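Local coordinates for protein catalase (Bacillus pumilus, PDB 4QON) that breaks down hydrogen peroxide to water and oxygen, as a haem-containing catalase, and binds catechol near the haem, at residues P133-R138 with T175-W180. Residues are numbered along the deposited sequence; the frame is centred on the assembly and turned at random.
Sequences PIFFIR and THMLTW. With CAQ (catechol), chain G.
Met177 of helix 175-181 pushes its side chain between Ile134 and Phe136, pinning the loop that leaves strand 123-130 of the catalase beta-barrel against the helical part of the subunit. The tight part is at Met177 and Ile134. Met177 CG stands anti to the backbone N (chi1 -178°) and is thereby carried over the centre of the Phe136 ring, a CH-pi contact with CG 3.6 Å from the ring centroid. The chain then bends at chi2, bringing SD within 3.2 Å of Ile134 O and leaving it above the same Phe136 face, a more distant Met-aromatic contact. Leu178 CD2 meets that ring at its edge, 4.1 Å from Phe136 CE2. Ile134 runs antiparallel alongside Met177 and sets its CD1 over one face of the His176 imidazole, only 3.2 Å from His176 CG; the ring's ND1 is held by the backbone oxygen of Thr282. Packing is looser at Phe135, whose CB is directed away from the helix: its ring comes no nearer than 4.4 Å (CD1 to Met177 CE), while its carbonyl O packs on Met177 CB. The ring lies by the haem and a catechol, with Phe135 CE1 3.4 Å from catechol C5, while Phe136 touches two catechols, so the loop lies between the helix and the haem and catechols. An alanine in place of Phe136 would probably leave Met177 CG without its aromatic platform, free the thioether to turn, and open a gap beside the catechols. All the touching residues are buried, yet a water sits between the backbones, donating to Phe135 O and accepting from Met177 N. At the other end, beyond Ile134, Pro133 stands on the face of the Trp180 indole with its CG-CD edge, its CD 3.8 Å from the six-membered ring centroid and 15° off the normal.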
ATOM      1  N   PRO A 133      -0.591  33.965  12.563  1.00 24.09           N
ATOM      2  CA  PRO A 133      -1.898  33.769  13.209  1.00 23.77           C
ATOM      3  C   PRO A 133      -3.084  33.772  12.274  1.00 23.45           C
ATOM      4  O   PRO A 133      -4.218  33.632  12.749  1.00 23.04           O
ATOM      5  CB  PRO A 133      -1.974  34.993  14.184  1.00 23.47           C
ATOM      6  CG  PRO A 133      -1.242  36.029  13.439  1.00 24.24           C
ATOM      7  CD  PRO A 133      -0.073  35.327  12.813  1.00 24.74           C
ATOM      8  N   ILE A 134      -2.849  33.950  10.978  1.00 23.75           N
ATOM      9  CA  ILE A 134      -3.912  33.943   9.964  1.00 24.56           C
ATOM     10  C   ILE A 134      -3.526  33.051   8.802  1.00 23.54           C
ATOM     11  O   ILE A 134      -2.460  32.463   8.808  1.00 24.13           O
ATOM     12  CB  ILE A 134      -4.212  35.335   9.445  1.00 26.14           C
ATOM     13  CG1 ILE A 134      -2.924  36.017   8.952  1.00 27.35           C
ATOM     14  CG2 ILE A 134      -4.866  36.193  10.512  1.00 26.31           C
ATOM     15  CD1 ILE A 134      -3.266  37.173   8.077  1.00 28.88           C
ATOM     16  N   PHE A 135      -4.401  32.932   7.817  1.00 23.47           N
ATOM     17  CA  PHE A 135      -4.104  32.131   6.637  1.00 23.31           C
ATOM     18  C   PHE A 135      -4.407  32.891   5.329  1.00 23.11           C
ATOM     19  O   PHE A 135      -5.032  33.943   5.344  1.00 21.88           O
ATOM     20  CB  PHE A 135      -4.882  30.794   6.672  1.00 22.83           C
ATOM     21  CG  PHE A 135      -4.118  29.623   6.077  1.00 22.72           C
ATOM     22  CD1 PHE A 135      -2.929  29.242   6.608  1.00 22.05           C
ATOM     23  CD2 PHE A 135      -4.612  28.910   4.976  1.00 21.97           C
ATOM     24  CE1 PHE A 135      -2.203  28.189   6.056  1.00 22.13           C
ATOM     25  CE2 PHE A 135      -3.903  27.860   4.427  1.00 21.87           C
ATOM     26  CZ  PHE A 135      -2.702  27.490   4.979  1.00 21.61           C
ATOM     27  N   PHE A 136      -3.967  32.301   4.224  1.00 23.05           N
ATOM     28  CA  PHE A 136      -4.070  32.849   2.872  1.00 23.98           C
ATOM     29  C   PHE A 136      -5.498  32.747   2.322  1.00 23.87           C
ATOM     30  O   PHE A 136      -5.891  33.533   1.466  1.00 23.47           O
ATOM     31  CB  PHE A 136      -3.233  32.036   1.906  1.00 25.31           C
ATOM     32  CG  PHE A 136      -1.780  31.923   2.279  1.00 26.74           C
ATOM     33  CD1 PHE A 136      -1.321  30.835   3.026  1.00 26.65           C
ATOM     34  CD2 PHE A 136      -0.857  32.831   1.757  1.00 27.46           C
ATOM     35  CE1 PHE A 136       0.015  30.716   3.342  1.00 26.34           C
ATOM     36  CE2 PHE A 136       0.479  32.703   2.035  1.00 27.58           C
ATOM     37  CZ  PHE A 136       0.919  31.645   2.841  1.00 27.41           C
ATOM     38  N   ILE A 137      -6.231  31.730   2.775  1.00 22.87           N
ATOM     39  CA  ILE A 137      -7.547  31.366   2.211  1.00 23.58           C
ATOM     40  C   ILE A 137      -8.528  31.117   3.362  1.00 23.35           C
ATOM     41  O   ILE A 137      -8.099  31.019   4.507  1.00 21.84           O
ATOM     42  CB  ILE A 137      -7.478  30.155   1.243  1.00 24.84           C
ATOM     43  CG1 ILE A 137      -6.760  28.945   1.873  1.00 24.82           C
ATOM     44  CG2 ILE A 137      -6.764  30.543  -0.058  1.00 25.30           C
ATOM     45  CD1 ILE A 137      -6.935  27.665   1.081  1.00 25.07           C
ATOM     46  N   ARG A 138      -9.826  31.043   3.052  1.00 23.06           N
ATOM     47  CA  ARG A 138     -10.857  30.844   4.058  1.00 23.20           C
ATOM     48  C   ARG A 138     -11.778  29.689   3.816  1.00 21.29           C
ATOM     49  O   ARG A 138     -12.752  29.536   4.542  1.00 20.24           O
ATOM     50  CB  ARG A 138     -11.709  32.110   4.203  1.00 25.09           C
ATOM     51  CG  ARG A 138     -12.422  32.543   2.924  1.00 25.41           C
ATOM     52  CD  ARG A 138     -13.445  33.662   3.165  1.00 25.53           C
ATOM     53  NE  ARG A 138     -12.851  34.900   3.623  1.00 26.51           N
ATOM     54  CZ  ARG A 138     -12.657  36.015   2.888  1.00 27.17           C
ATOM     55  NH1 ARG A 138     -12.998  36.093   1.612  1.00 27.25           N
ATOM     56  NH2 ARG A 138     -12.153  37.093   3.466  1.00 27.01           N
ATOM     57  N   THR A 175      -4.387  38.795   1.137  1.00 25.06           N
ATOM     58  CA  THR A 175      -3.593  40.028   1.255  1.00 23.79           C
ATOM     59  C   THR A 175      -3.063  40.247   2.692  1.00 24.00           C
ATOM     60  O   THR A 175      -1.920  40.650   2.886  1.00 23.18           O
ATOM     61  CB  THR A 175      -4.449  41.230   0.769  1.00 24.82           C
ATOM     62  OG1 THR A 175      -4.917  40.987  -0.568  1.00 24.02           O
ATOM     63  CG2 THR A 175      -3.639  42.531   0.816  1.00 25.38           C
ATOM     64  N   HIS A 176      -3.890  39.989   3.721  1.00 24.08           N
ATOM     65  CA  HIS A 176      -3.398  40.082   5.097  1.00 24.37           C
ATOM     66  C   HIS A 176      -2.234  39.134   5.351  1.00 23.95           C
ATOM     67  O   HIS A 176      -1.205  39.496   5.893  1.00 23.73           O
ATOM     68  CB  HIS A 176      -4.551  39.816   6.077  1.00 24.62           C
ATOM     69  CG  HIS A 176      -4.274  40.197   7.495  1.00 25.42           C
ATOM     70  ND1 HIS A 176      -5.111  39.825   8.534  1.00 25.96           N
ATOM     71  CD2 HIS A 176      -3.286  40.932   8.056  1.00 26.31           C
ATOM     72  CE1 HIS A 176      -4.601  40.253   9.676  1.00 25.71           C
ATOM     73  NE2 HIS A 176      -3.529  40.976   9.401  1.00 27.66           N
ATOM     74  N   MET A 177      -2.411  37.874   4.995  1.00 22.87           N
ATOM     75  CA  MET A 177      -1.363  36.874   5.239  1.00 24.01           C
ATOM     76  C   MET A 177      -0.042  37.204   4.556  1.00 23.96           C
ATOM     77  O   MET A 177       1.024  37.104   5.170  1.00 24.24           O
ATOM     78  CB  MET A 177      -1.836  35.486   4.802  1.00 22.66           C
ATOM     79  CG  MET A 177      -0.848  34.344   5.048  1.00 23.15           C
ATOM     80  SD  MET A 177      -0.500  34.021   6.793  1.00 24.64           S
ATOM     81  CE  MET A 177       0.183  32.370   6.673  1.00 22.84           C
ATOM     82  N   LEU A 178      -0.110  37.649   3.309  1.00 24.59           N
ATOM     83  CA  LEU A 178       1.115  38.036   2.585  1.00 24.28           C
ATOM     84  C   LEU A 178       1.847  39.219   3.268  1.00 25.14           C
ATOM     85  O   LEU A 178       3.066  39.308   3.248  1.00 25.42           O
ATOM     86  CB  LEU A 178       0.808  38.326   1.113  1.00 24.85           C
ATOM     87  CG  LEU A 178       0.291  37.098   0.338  1.00 25.54           C
ATOM     88  CD1 LEU A 178      -0.387  37.481  -0.943  1.00 26.10           C
ATOM     89  CD2 LEU A 178       1.442  36.171  -0.028  1.00 25.52           C
ATOM     90  N   THR A 179       1.065  40.117   3.858  1.00 26.66           N
ATOM     91  CA  THR A 179       1.600  41.226   4.619  1.00 28.81           C
ATOM     92  C   THR A 179       2.388  40.792   5.873  1.00 28.64           C
ATOM     93  O   THR A 179       3.271  41.531   6.321  1.00 29.49           O
ATOM     94  CB  THR A 179       0.460  42.230   4.939  1.00 28.73           C
ATOM     95  OG1 THR A 179      -0.194  42.594   3.717  1.00 30.91           O
ATOM     96  CG2 THR A 179       0.990  43.488   5.585  1.00 29.93           C
ATOM     97  N   TRP A 180       2.031  39.645   6.481  1.00 28.76           N
ATOM     98  CA  TRP A 180       2.861  39.075   7.549  1.00 28.01           C
ATOM     99  C   TRP A 180       4.019  38.281   7.016  1.00 27.49           C
ATOM    100  O   TRP A 180       5.129  38.381   7.543  1.00 27.45           O
ATOM    101  CB  TRP A 180       2.061  38.146   8.447  1.00 28.07           C
ATOM    102  CG  TRP A 180       1.085  38.741   9.336  1.00 28.19           C
ATOM    103  CD1 TRP A 180      -0.089  39.296   8.976  1.00 27.89           C
ATOM    104  CD2 TRP A 180       1.099  38.704  10.764  1.00 28.24           C
ATOM    105  NE1 TRP A 180      -0.788  39.663  10.083  1.00 29.76           N
ATOM    106  CE2 TRP A 180      -0.061  39.342  11.197  1.00 28.63           C
ATOM    107  CE3 TRP A 180       2.032  38.292  11.718  1.00 28.11           C
ATOM    108  CZ2 TRP A 180      -0.341  39.553  12.556  1.00 28.66           C
ATOM    109  CZ3 TRP A 180       1.759  38.514  13.063  1.00 26.86           C
ATOM    110  CH2 TRP A 180       0.580  39.120  13.464  1.00 27.22           C
TER
HETATM  111  C1  CAQ G 503       0.320  26.138   2.822  1.00 27.72           C
HETATM  112  C2  CAQ G 503      -0.127  24.968   3.383  1.00 27.63           C
HETATM  113  C3  CAQ G 503      -0.076  24.794   4.749  1.00 27.24           C
HETATM  114  O3  CAQ G 503      -0.526  23.669   5.373  1.00 28.46           O
HETATM  115  C4  CAQ G 503       0.467  25.894   5.584  1.00 26.90           C
HETATM  116  O4  CAQ G 503       0.456  25.695   6.901  1.00 25.89           O
HETATM  117  C5  CAQ G 503       0.888  27.084   5.009  1.00 27.26           C
HETATM  118  C6  CAQ G 503       0.821  27.175   3.625  1.00 28.83           C
HETATM  119  O   HOH W   1      -4.871  36.625   4.465  1.00 22.20           O